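Local coordinates for protein fimbrium subunit Fim1C (Bacteroides vulgatus, PDB 4QB7) that probably serves as a component of the tip of fimbriae, the cell-surface filaments that mediate adhesion and biofilm formation, at residues E100-P103 / T107-K110; V128-N133 / S223-E228; T200-K205 / G283-K288; K205-F210 / E216-D221. All blocks are in the same frame, centred on the assembly; numbering follows the deposited sequence.

Contact 1: residues E100-P103 / T107-K110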
loop_
_atom_site.group_PDB
_atom_site.type_symbol
_atom_site.label_atom_id
_atom_site.label_comp_id
_atom_site.label_asym_id
_atom_site.label_seq_id
_atom_site.Cartn_x
_atom_site.Cartn_y
_atom_site.Cartn_z
ATOM N N GLU A 100 9.123 12.221 5.422
ATOM C CA GLU A 100 8.215 13.334 5.715
ATOM C C GLU A 100 9.021 14.511 6.269
ATOM O O GLU A 100 9.582 14.393 7.358
ATOM C CB GLU A 100 7.143 12.865 6.724
ATOM C CG GLU A 100 6.139 13.921 7.153
ATOM C CD GLU A 100 5.392 14.585 6.023
ATOM O OE1 GLU A 100 4.519 13.922 5.423
ATOM O OE2 GLU A 100 5.710 15.753 5.709
ATOM N N SER A 101 9.114 15.629 5.536
ATOM C CA SER A 101 9.916 16.780 6.011
ATOM C C SER A 101 9.165 17.638 7.043
ATOM O O SER A 101 9.807 18.399 7.768
ATOM C CB SER A 101 10.394 17.652 4.853
ATOM O OG SER A 101 9.308 18.223 4.149
ATOM N N LYS A 102 7.830 17.496 7.128
ATOM C CA LYS A 102 6.955 18.220 8.069
ATOM C C LYS A 102 6.236 17.170 8.956
ATOM O O LYS A 102 5.035 16.918 8.773
ATOM C CB LYS A 102 5.956 19.105 7.278
ATOM C CG LYS A 102 6.590 20.010 6.209
ATOM C CD LYS A 102 7.499 21.109 6.792
ATOM C CE LYS A 102 8.147 21.969 5.726
ATOM N NZ LYS A 102 9.319 21.301 5.089
ATOM N N PRO A 103 6.969 16.487 9.873
ATOM C CA PRO A 103 6.371 15.356 10.605
ATOM C C PRO A 103 5.315 15.715 11.656
ATOM O O PRO A 103 4.721 14.812 12.255
ATOM C CB PRO A 103 7.591 14.730 11.280
ATOM C CG PRO A 103 8.520 15.844 11.483
ATOM C CD PRO A 103 8.398 16.624 10.221
ATOM N N THR A 107 2.614 17.207 5.746
ATOM C CA THR A 107 2.465 17.965 4.504
ATOM C C THR A 107 2.806 17.119 3.268
ATOM O O THR A 107 2.016 17.053 2.327
ATOM C CB THR A 107 3.365 19.211 4.579
ATOM O OG1 THR A 107 3.041 19.940 5.757
ATOM C CG2 THR A 107 3.241 20.110 3.374
ATOM N N ASP A 108 3.985 16.496 3.274
ATOM C CA ASP A 108 4.510 15.738 2.154
ATOM C C ASP A 108 3.788 14.428 1.891
ATOM O O ASP A 108 3.406 14.175 0.752
ATOM C CB ASP A 108 6.005 15.423 2.383
ATOM C CG ASP A 108 6.943 16.598 2.623
ATOM O OD1 ASP A 108 6.497 17.758 2.487
ATOM O OD2 ASP A 108 8.137 16.353 2.918
ATOM N N GLN A 109 3.672 13.555 2.917
ATOM C CA GLN A 109 3.181 12.190 2.739
ATOM C C GLN A 109 1.917 11.850 3.492
ATOM O O GLN A 109 1.428 10.729 3.346
ATOM C CB GLN A 109 4.280 11.201 3.190
ATOM C CG GLN A 109 5.731 11.555 2.821
ATOM C CD GLN A 109 6.028 11.600 1.331
ATOM O OE1 GLN A 109 5.201 11.236 0.475
ATOM N NE2 GLN A 109 7.254 11.978 0.987
ATOM N N LYS A 110 1.389 12.790 4.292
ATOM C CA LYS A 110 0.246 12.613 5.202
ATOM C C LYS A 110 0.665 11.617 6.301
ATOM O O LYS A 110 -0.134 10.789 6.733
ATOM C CB LYS A 110 -1.061 12.220 4.491
ATOM C CG LYS A 110 -1.663 13.366 3.721
ATOM C CD LYS A 110 -3.012 12.982 3.137
ATOM C CE LYS A 110 -3.705 14.150 2.472
ATOM N NZ LYS A 110 -4.053 15.229 3.443
#
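E100 reaches across a loop to offer its carboxylate to the backbone of D108 and Q109, and D108 returns the favour at S101. In this irregular loop of the fimbrillin-like fold, between strands 90-97 and 111-113, carboxylates gripping backbone N-H groups hold the two ends together. The side chain of E100 leaves with CG anti to the backbone N (chi1 179°) and bends at the next bond, so that both oxygens face the 107-110 segment. E100 OE1 takes the N-H of Q109 at 2.7 Å, somewhat out of the carboxylate plane, while E100 OE2 receives D108 N on its syn lone pair at 3.1 Å. The anti lone pair of E100 OE2 accepts K102 N at 3.1 Å, a second grip that fixes the group's rotation. S101 follows, with N and OG both donating to D108 OD2, the N-H (2.9 Å) from well above the carboxylate plane and the hydroxyl closer to it. The two carboxylates, their planes 37° apart, come near each other, and these donors probably ease their mutual repulsion. K102 then lays CB against T107 OG1 at 3.4 Å before its chain turns away, and its NZ folds back to donate to S101 OG at 3.2 Å.

Contact 2: residues V128-N133 / S223-E228. With SO4 (sulfate ion), chain R.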
loop_
_atom_site.group_PDB
_atom_site.type_symbol
_atom_site.label_atom_id
_atom_site.label_comp_id
_atom_site.label_asym_id
_atom_site.label_seq_id
_atom_site.Cartn_x
_atom_site.Cartn_y
_atom_site.Cartn_z
ATOM N N VAL A 128 -4.697 8.041 4.194
ATOM C CA VAL A 128 -4.674 7.586 2.805
ATOM C C VAL A 128 -4.961 8.782 1.889
ATOM O O VAL A 128 -5.955 9.482 2.081
ATOM C CB VAL A 128 -5.663 6.414 2.571
ATOM C CG1 VAL A 128 -5.672 5.984 1.116
ATOM C CG2 VAL A 128 -5.319 5.229 3.462
ATOM N N LYS A 129 -4.061 9.014 0.910
ATOM C CA LYS A 129 -4.129 10.074 -0.099
ATOM C C LYS A 129 -5.068 9.601 -1.225
ATOM O O LYS A 129 -4.752 8.642 -1.919
ATOM C CB LYS A 129 -2.705 10.351 -0.619
ATOM C CG LYS A 129 -2.316 11.806 -0.796
ATOM C CD LYS A 129 -0.787 11.930 -0.781
ATOM C CE LYS A 129 -0.302 13.298 -1.203
ATOM N NZ LYS A 129 1.049 13.634 -0.657
ATOM N N THR A 130 -6.238 10.247 -1.384
ATOM C CA THR A 130 -7.241 9.876 -2.417
ATOM C C THR A 130 -7.209 10.815 -3.644
ATOM O O THR A 130 -7.871 10.530 -4.633
ATOM C CB THR A 130 -8.650 9.858 -1.821
ATOM O OG1 THR A 130 -8.974 11.174 -1.365
ATOM C CG2 THR A 130 -8.796 8.857 -0.672
ATOM N N SER A 131 -6.416 11.904 -3.583
ATOM C CA SER A 131 -6.275 12.924 -4.621
ATOM C C SER A 131 -5.644 12.368 -5.894
ATOM O O SER A 131 -5.026 11.301 -5.860
ATOM C CB SER A 131 -5.454 14.099 -4.098
ATOM O OG SER A 131 -4.099 13.752 -3.848
ATOM N N ASN A 132 -5.798 13.115 -7.015
ATOM C CA ASN A 132 -5.321 12.816 -8.374
ATOM C C ASN A 132 -5.772 11.410 -8.793
ATOM O O ASN A 132 -4.962 10.591 -9.199
ATOM C CB ASN A 132 -3.790 13.011 -8.494
ATOM C CG ASN A 132 -3.161 12.711 -9.849
ATOM O OD1 ASN A 132 -3.801 12.740 -10.918
ATOM N ND2 ASN A 132 -1.883 12.363 -9.817
ATOM N N ASN A 133 -7.069 11.128 -8.668
ATOM C CA ASN A 133 -7.666 9.842 -9.047
ATOM C C ASN A 133 -6.873 8.617 -8.561
ATOM O O ASN A 133 -6.611 7.707 -9.344
ATOM C CB ASN A 133 -7.901 9.779 -10.552
ATOM C CG ASN A 133 -8.979 10.752 -10.925
ATOM O OD1 ASN A 133 -8.731 11.706 -11.664
ATOM N ND2 ASN A 133 -10.176 10.607 -10.317
ATOM N N SER A 223 -11.292 6.583 12.446
ATOM C CA SER A 223 -11.574 7.303 11.206
ATOM C C SER A 223 -11.700 6.305 10.087
ATOM O O SER A 223 -10.768 5.564 9.817
ATOM C CB SER A 223 -10.484 8.328 10.919
ATOM O OG SER A 223 -10.887 9.255 9.926
ATOM N N TYR A 224 -12.869 6.257 9.447
ATOM C CA TYR A 224 -13.134 5.294 8.396
ATOM C C TYR A 224 -13.461 5.894 7.070
ATOM O O TYR A 224 -13.908 7.037 7.001
ATOM C CB TYR A 224 -14.376 4.475 8.781
ATOM C CG TYR A 224 -14.251 3.633 10.020
ATOM C CD1 TYR A 224 -13.586 2.413 9.990
ATOM C CD2 TYR A 224 -14.883 4.002 11.201
ATOM C CE1 TYR A 224 -13.470 1.625 11.133
ATOM C CE2 TYR A 224 -14.782 3.218 12.350
ATOM C CZ TYR A 224 -14.069 2.030 12.312
ATOM O OH TYR A 224 -13.972 1.235 13.429
ATOM N N PHE A 225 -13.333 5.074 6.011
ATOM C CA PHE A 225 -13.941 5.280 4.706
ATOM C C PHE A 225 -15.378 4.788 4.947
ATOM O O PHE A 225 -15.539 3.643 5.403
ATOM C CB PHE A 225 -13.227 4.474 3.607
ATOM C CG PHE A 225 -11.954 5.051 3.062
ATOM C CD1 PHE A 225 -11.970 6.200 2.277
ATOM C CD2 PHE A 225 -10.746 4.385 3.232
ATOM C CE1 PHE A 225 -10.788 6.715 1.737
ATOM C CE2 PHE A 225 -9.567 4.897 2.686
ATOM C CZ PHE A 225 -9.597 6.057 1.939
ATOM N N SER A 226 -16.401 5.646 4.786
ATOM C CA SER A 226 -17.776 5.232 5.097
ATOM C C SER A 226 -18.724 5.497 3.944
ATOM O O SER A 226 -19.945 5.338 4.082
ATOM C CB SER A 226 -18.265 5.930 6.362
ATOM O OG SER A 226 -18.296 7.341 6.214
ATOM N N THR A 227 -18.171 5.895 2.798
ATOM C CA THR A 227 -18.935 6.188 1.577
ATOM C C THR A 227 -18.276 5.475 0.417
ATOM O O THR A 227 -17.083 5.176 0.497
ATOM C CB THR A 227 -18.991 7.711 1.330
ATOM O OG1 THR A 227 -17.651 8.232 1.245
ATOM C CG2 THR A 227 -19.783 8.456 2.401
ATOM N N GLU A 228 -19.026 5.226 -0.679
ATOM C CA GLU A 228 -18.481 4.579 -1.881
ATOM C C GLU A 228 -17.348 5.403 -2.458
ATOM O O GLU A 228 -17.407 6.640 -2.459
ATOM C CB GLU A 228 -19.569 4.350 -2.912
ATOM C CG GLU A 228 -20.467 3.197 -2.514
ATOM C CD GLU A 228 -21.563 2.845 -3.488
ATOM O OE1 GLU A 228 -21.803 3.622 -4.440
ATOM O OE2 GLU A 228 -22.211 1.799 -3.267
HETATM S S SO4 R . -8.215 15.665 -6.863
HETATM O O1 SO4 R . -6.757 15.740 -6.920
HETATM O O2 SO4 R . -8.716 14.280 -6.664
HETATM O O3 SO4 R . -8.676 16.507 -5.760
HETATM O O4 SO4 R . -8.735 16.162 -8.139
#
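V128 and F225 mark the nearest approach of the two backbones, yet their CA atoms stand 9.7 Å apart, so the gap is bridged by side chains alone. F225 does most of the spanning: its CG lies anti to the carbonyl carbon (chi1 -80°), and the ring extends toward the 128-133 loop and meets it with its rim. T130 comes head-on from the other side, placing CG2 in the ring plane, 3.8 Å from F225 CE1. V128 lies crosswise to the phenylalanine instead, its CB at 4.0 Å from F225 CZ and its CG1 at a similar distance. The result is a small, buried apolar contact at a ring edge, an example of how one aromatic side chain joins distant parts of a beta-rich chain. Further along the loop, N132 N donates to O1 of a sulfate, probably from the crystallisation liquor, at 2.8 Å. A weaker bond runs to a second oxygen of the same ion. The contact sits over the corner where strand 203-209 begins: V128, after strand 123-127, bonds through its backbone to N204, and F225, after strand 223-224, to L202. Both strands pair with 203-209 in one antiparallel sheet, and F225 passes N204 to reach V128 and T130.

Contact 3: residues T200-K205 / G283-K288. With SO4 (sulfate ion), chain Q.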
loop_
_atom_site.group_PDB
_atom_site.type_symbol
_atom_site.label_atom_id
_atom_site.label_comp_id
_atom_site.label_asym_id
_atom_site.label_seq_id
_atom_site.Cartn_x
_atom_site.Cartn_y
_atom_site.Cartn_z
ATOM N N THR A 200 -17.850 0.822 9.066
ATOM C CA THR A 200 -16.906 0.719 10.197
ATOM C C THR A 200 -15.851 -0.389 9.972
ATOM O O THR A 200 -15.467 -1.055 10.933
ATOM C CB THR A 200 -17.676 0.497 11.541
ATOM O OG1 THR A 200 -18.607 -0.587 11.416
ATOM C CG2 THR A 200 -18.401 1.737 12.025
ATOM N N THR A 201 -15.319 -0.524 8.737
ATOM C CA THR A 201 -14.377 -1.594 8.390
ATOM C C THR A 201 -13.001 -1.096 7.940
ATOM O O THR A 201 -12.002 -1.574 8.457
ATOM C CB THR A 201 -15.007 -2.478 7.278
ATOM O OG1 THR A 201 -16.285 -2.944 7.712
ATOM C CG2 THR A 201 -14.139 -3.662 6.889
ATOM N N LEU A 202 -12.953 -0.207 6.944
ATOM C CA LEU A 202 -11.741 0.294 6.305
ATOM C C LEU A 202 -11.344 1.670 6.827
ATOM O O LEU A 202 -12.064 2.643 6.603
ATOM C CB LEU A 202 -11.938 0.339 4.770
ATOM C CG LEU A 202 -10.695 0.555 3.910
ATOM C CD1 LEU A 202 -9.704 -0.591 4.067
ATOM C CD2 LEU A 202 -11.057 0.719 2.461
ATOM N N TYR A 203 -10.166 1.753 7.473
ATOM C CA TYR A 203 -9.658 3.016 7.993
ATOM C C TYR A 203 -9.159 3.902 6.877
ATOM O O TYR A 203 -8.517 3.407 5.935
ATOM C CB TYR A 203 -8.471 2.794 8.970
ATOM C CG TYR A 203 -8.768 2.059 10.256
ATOM C CD1 TYR A 203 -9.947 2.284 10.955
ATOM C CD2 TYR A 203 -7.824 1.206 10.828
ATOM C CE1 TYR A 203 -10.220 1.621 12.146
ATOM C CE2 TYR A 203 -8.092 0.526 12.019
ATOM C CZ TYR A 203 -9.293 0.739 12.672
ATOM O OH TYR A 203 -9.595 0.086 13.840
ATOM N N ASN A 204 -9.367 5.222 7.018
ATOM C CA ASN A 204 -8.764 6.161 6.082
ATOM C C ASN A 204 -7.609 6.846 6.805
ATOM O O ASN A 204 -6.716 7.382 6.168
ATOM C CB ASN A 204 -9.769 7.152 5.509
ATOM C CG ASN A 204 -10.243 8.165 6.487
ATOM O OD1 ASN A 204 -10.603 7.848 7.613
ATOM N ND2 ASN A 204 -10.162 9.413 6.099
ATOM N N LYS A 205 -7.622 6.790 8.150
ATOM C CA LYS A 205 -6.602 7.354 9.025
ATOM C C LYS A 205 -6.381 6.368 10.171
ATOM O O LYS A 205 -7.361 5.861 10.709
ATOM C CB LYS A 205 -7.034 8.750 9.517
ATOM C CG LYS A 205 -5.855 9.638 9.895
ATOM C CD LYS A 205 -6.288 10.953 10.549
ATOM C CE LYS A 205 -5.148 11.936 10.691
ATOM N NZ LYS A 205 -5.629 13.251 11.182
ATOM N N GLY A 283 -17.983 -9.817 1.970
ATOM C CA GLY A 283 -18.903 -8.708 1.780
ATOM C C GLY A 283 -18.743 -7.580 2.765
ATOM O O GLY A 283 -19.528 -6.632 2.717
ATOM N N ASP A 284 -17.711 -7.652 3.654
ATOM C CA ASP A 284 -17.371 -6.548 4.554
ATOM C C ASP A 284 -16.912 -5.416 3.651
ATOM O O ASP A 284 -17.334 -4.277 3.819
ATOM C CB ASP A 284 -16.310 -6.951 5.601
ATOM C CG ASP A 284 -16.859 -7.586 6.874
ATOM O OD1 ASP A 284 -18.056 -7.970 6.886
ATOM O OD2 ASP A 284 -16.100 -7.681 7.867
ATOM N N LEU A 285 -16.137 -5.781 2.615
ATOM C CA LEU A 285 -15.711 -4.914 1.525
ATOM C C LEU A 285 -16.367 -5.416 0.234
ATOM O O LEU A 285 -16.485 -6.633 0.028
ATOM C CB LEU A 285 -14.189 -4.868 1.391
ATOM C CG LEU A 285 -13.420 -4.255 2.553
ATOM C CD1 LEU A 285 -11.984 -4.421 2.353
ATOM C CD2 LEU A 285 -13.741 -2.802 2.735
ATOM N N LYS A 286 -16.847 -4.491 -0.602
ATOM C CA LYS A 286 -17.509 -4.832 -1.863
ATOM C C LYS A 286 -17.042 -3.941 -2.995
ATOM O O LYS A 286 -16.561 -2.842 -2.745
ATOM C CB LYS A 286 -19.042 -4.669 -1.736
ATOM C CG LYS A 286 -19.724 -5.613 -0.791
ATOM C CD LYS A 286 -21.191 -5.266 -0.721
ATOM C CE LYS A 286 -21.760 -5.330 0.671
ATOM N NZ LYS A 286 -21.993 -6.731 1.078
ATOM N N LEU A 287 -17.265 -4.379 -4.237
ATOM C CA LEU A 287 -17.035 -3.603 -5.448
ATOM C C LEU A 287 -18.391 -3.293 -6.102
ATOM O O LEU A 287 -19.308 -4.091 -5.981
ATOM C CB LEU A 287 -16.135 -4.361 -6.452
ATOM C CG LEU A 287 -14.709 -4.721 -6.046
ATOM C CD1 LEU A 287 -14.064 -5.557 -7.140
ATOM C CD2 LEU A 287 -13.861 -3.497 -5.799
ATOM N N LYS A 288 -18.520 -2.147 -6.774
ATOM C CA LYS A 288 -19.693 -1.739 -7.559
ATOM C C LYS A 288 -19.172 -1.588 -8.982
ATOM O O LYS A 288 -18.298 -0.752 -9.222
ATOM C CB LYS A 288 -20.350 -0.448 -7.018
ATOM C CG LYS A 288 -20.927 -0.534 -5.599
ATOM C CD LYS A 288 -22.064 -1.546 -5.474
ATOM C CE LYS A 288 -22.811 -1.400 -4.185
ATOM N NZ LYS A 288 -23.820 -0.325 -4.274
HETATM S S SO4 Q . -7.941 -1.479 16.664
HETATM O O1 SO4 Q . -9.002 -2.500 16.651
HETATM O O2 SO4 Q . -8.332 -0.332 17.497
HETATM O O3 SO4 Q . -6.711 -2.076 17.198
HETATM O O4 SO4 Q . -7.702 -1.049 15.291
#
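T201 turns OG1 anti to its carbonyl carbon (chi1 -55°), which places CG2, anti to the backbone N, beside D284 and L285, while in L285 a chi2 of 173° sends CD1 out along the extended direction and so turns CD2 to T201 and L202. T201 CG2 lies 4.1 Å from D284 CB, the two side chains crossing at about a right angle. The same methyl is 4.3 Å from L285 CD2, and that leucine methyl also rests against L202 CB at 4.2 Å. CD2 is therefore shared between two successive residues, and the contact is held by carbon against carbon. G283 begins the other segment at backbone angles that call for glycine, and its carbonyl O accepts K286 NZ at 3.0 Å, in the carbonyl plane and on a lone pair. Beyond the apolar patch, Y203 donates through OH to O4 of a sulfate, probably from the crystallisation liquor, at 2.6 Å, with the oxygen lying in the plane of the ring at its edge. With a phenylalanine at Y203, that sulfate oxygen would probably lose its hydroxyl donor and be left with weaker backbone support from A217. As a whole the contact joins two antiparallel sheets: L202 leads into strand 203-209 and leans on L195 of strand 186-196, L285 leads into strand 286-296, and F319 from a loop touches both leucines.

Contact 4: residues K205-F210 / E216-D221. With SO4 (sulfate ion), chain Q.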
loop_
_atom_site.group_PDB
_atom_site.type_symbol
_atom_site.label_atom_id
_atom_site.label_comp_id
_atom_site.label_asym_id
_atom_site.label_seq_id
_atom_site.Cartn_x
_atom_site.Cartn_y
_atom_site.Cartn_z
ATOM N N LYS A 205 -7.622 6.790 8.150
ATOM C CA LYS A 205 -6.602 7.354 9.025
ATOM C C LYS A 205 -6.381 6.368 10.171
ATOM O O LYS A 205 -7.361 5.861 10.709
ATOM C CB LYS A 205 -7.034 8.750 9.517
ATOM C CG LYS A 205 -5.855 9.638 9.895
ATOM C CD LYS A 205 -6.288 10.953 10.549
ATOM C CE LYS A 205 -5.148 11.936 10.691
ATOM N NZ LYS A 205 -5.629 13.251 11.182
ATOM N N ALA A 206 -5.112 6.034 10.504
ATOM C CA ALA A 206 -4.814 5.051 11.562
ATOM C C ALA A 206 -3.383 5.200 12.134
ATOM O O ALA A 206 -2.538 5.892 11.543
ATOM C CB ALA A 206 -5.020 3.632 11.033
ATOM N N VAL A 207 -3.111 4.539 13.291
ATOM C CA VAL A 207 -1.810 4.619 13.955
ATOM C C VAL A 207 -1.039 3.301 13.743
ATOM O O VAL A 207 -1.587 2.230 13.970
ATOM C CB VAL A 207 -1.958 5.000 15.464
ATOM C CG1 VAL A 207 -0.604 5.056 16.184
ATOM C CG2 VAL A 207 -2.695 6.328 15.621
ATOM N N TYR A 208 0.192 3.393 13.235
ATOM C CA TYR A 208 1.095 2.261 13.035
ATOM C C TYR A 208 2.092 2.280 14.183
ATOM O O TYR A 208 2.742 3.303 14.424
ATOM C CB TYR A 208 1.811 2.309 11.661
ATOM C CG TYR A 208 2.896 1.260 11.522
ATOM C CD1 TYR A 208 2.590 -0.050 11.145
ATOM C CD2 TYR A 208 4.229 1.565 11.789
ATOM C CE1 TYR A 208 3.583 -1.032 11.070
ATOM C CE2 TYR A 208 5.223 0.586 11.743
ATOM C CZ TYR A 208 4.897 -0.708 11.387
ATOM O OH TYR A 208 5.900 -1.641 11.357
ATOM N N LYS A 209 2.217 1.147 14.879
ATOM C CA LYS A 209 3.086 0.996 16.032
ATOM C C LYS A 209 4.327 0.210 15.666
ATOM O O LYS A 209 4.233 -0.935 15.214
ATOM C CB LYS A 209 2.331 0.281 17.168
ATOM C CG LYS A 209 1.137 1.012 17.760
ATOM C CD LYS A 209 0.812 0.355 19.089
ATOM C CE LYS A 209 -0.388 -0.580 19.151
ATOM N NZ LYS A 209 -0.497 -1.543 18.024
ATOM N N PHE A 210 5.508 0.816 15.890
ATOM C CA PHE A 210 6.787 0.176 15.623
ATOM C C PHE A 210 7.113 -0.885 16.681
ATOM O O PHE A 210 7.966 -1.735 16.434
ATOM C CB PHE A 210 7.897 1.223 15.574
ATOM C CG PHE A 210 8.009 1.955 14.265
ATOM C CD1 PHE A 210 7.197 3.037 13.985
ATOM C CD2 PHE A 210 8.959 1.585 13.323
ATOM C CE1 PHE A 210 7.344 3.746 12.793
ATOM C CE2 PHE A 210 9.090 2.286 12.127
ATOM C CZ PHE A 210 8.287 3.366 11.875
ATOM N N GLU A 216 -3.498 0.262 14.515
ATOM C CA GLU A 216 -4.628 0.418 15.415
ATOM C C GLU A 216 -5.409 1.690 14.998
ATOM O O GLU A 216 -4.906 2.475 14.197
ATOM C CB GLU A 216 -4.187 0.420 16.878
ATOM C CG GLU A 216 -3.201 1.509 17.239
ATOM C CD GLU A 216 -3.072 1.749 18.727
ATOM O OE1 GLU A 216 -3.006 0.751 19.479
ATOM O OE2 GLU A 216 -3.054 2.930 19.145
ATOM N N ALA A 217 -6.643 1.865 15.491
ATOM C CA ALA A 217 -7.472 3.026 15.155
ATOM C C ALA A 217 -6.908 4.295 15.754
ATOM O O ALA A 217 -6.181 4.230 16.752
ATOM C CB ALA A 217 -8.887 2.821 15.665
ATOM N N ILE A 218 -7.288 5.460 15.186
ATOM C CA ILE A 218 -6.894 6.734 15.785
ATOM C C ILE A 218 -7.774 6.939 17.054
ATOM O O ILE A 218 -8.845 6.345 17.173
ATOM C CB ILE A 218 -6.880 7.959 14.822
ATOM C CG1 ILE A 218 -8.206 8.206 14.135
ATOM C CG2 ILE A 218 -5.745 7.875 13.831
ATOM C CD1 ILE A 218 -8.493 9.671 13.937
ATOM N N SER A 219 -7.257 7.678 18.030
ATOM C CA SER A 219 -7.936 7.943 19.302
ATOM C C SER A 219 -8.378 9.411 19.418
ATOM O O SER A 219 -7.681 10.300 18.917
ATOM C CB SER A 219 -7.029 7.581 20.473
ATOM O OG SER A 219 -7.164 6.206 20.797
ATOM N N PRO A 220 -9.528 9.700 20.064
ATOM C CA PRO A 220 -10.453 8.770 20.741
ATOM C C PRO A 220 -11.427 8.055 19.802
ATOM O O PRO A 220 -12.014 7.050 20.210
ATOM C CB PRO A 220 -11.214 9.691 21.701
ATOM C CG PRO A 220 -11.271 11.008 20.979
ATOM C CD PRO A 220 -9.965 11.106 20.219
ATOM N N ASP A 221 -11.604 8.565 18.565
ATOM C CA ASP A 221 -12.561 7.994 17.615
ATOM C C ASP A 221 -11.918 7.559 16.315
ATOM O O ASP A 221 -11.262 8.369 15.642
ATOM C CB ASP A 221 -13.672 9.001 17.296
ATOM C CG ASP A 221 -14.347 9.600 18.508
ATOM O OD1 ASP A 221 -15.043 8.845 19.235
ATOM O OD2 ASP A 221 -14.196 10.826 18.723
HETATM S S SO4 Q . -7.941 -1.479 16.664
HETATM O O1 SO4 Q . -9.002 -2.500 16.651
HETATM O O2 SO4 Q . -8.332 -0.332 17.497
HETATM O O3 SO4 Q . -6.711 -2.076 17.198
HETATM O O4 SO4 Q . -7.702 -1.049 15.291
HETATM O O HOH W 1 -8.955 4.948 12.621
#
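V207 and E216 face each other as a hydrogen-bonded pair in an antiparallel beta hairpin formed by strands 203-209 and 214-217, their side chains emerging on the same face of the sheet. V207 N donates to E216 O at 2.9 Å, and E216 N returns the bond to V207 O at 2.8 Å, nearly in line with the carbonyl. Two crossings follow, one at either end of the pair. Toward the turn, K209 lies at about a right angle to E216, whose CG is set between the backbone N and the carbonyl carbon (chi1 59°) with the rest extended. The CD-CE part of K209 passes beside the carboxylate, and K209 NZ makes a long salt bridge to E216 OE1 at 3.7 Å. Were K209 an alanine, this carboxylate would probably lose its cationic partner and be freer to turn. At the other end, V207 and I218 also cross squarely, meeting methyl to methyl with V207 CG2 3.9 Å from I218 CG2; the same isoleucine methyl reaches A206 CA. Y208 points away from the partner strand, its hydroxyl bonded to D213 and T142. A217 N makes weak bonds to a sulfate. Beyond the paired residues the chains part, and a water bridges them, donating to K205 O at 2.7 Å and accepting from I218 N at 3.1 Å.

Overall arrangement
Contact 1 closes first along the chain and stands in series with the rest, about 26 Å between centres from contact 3 and in touch with contact 2 through D108 and K129. Contacts 2 and 3 alternate their segments, with centres about 10 Å apart, while the hairpin of contact 4 is nested inside the loops that both close. Contacts 3 and 4 share K205 and one sulfate, and strand 223-224 of contact 2 neighbours strand 203-209. Contact 1 thus braces the loop from strand 90-97 of the mixed sheet to strand 111-113 of the five-strand sheet holding 203-209, while contact 3 packs the chain entering 203-209 against the chain entering 286-296 of the other five-strand sheet.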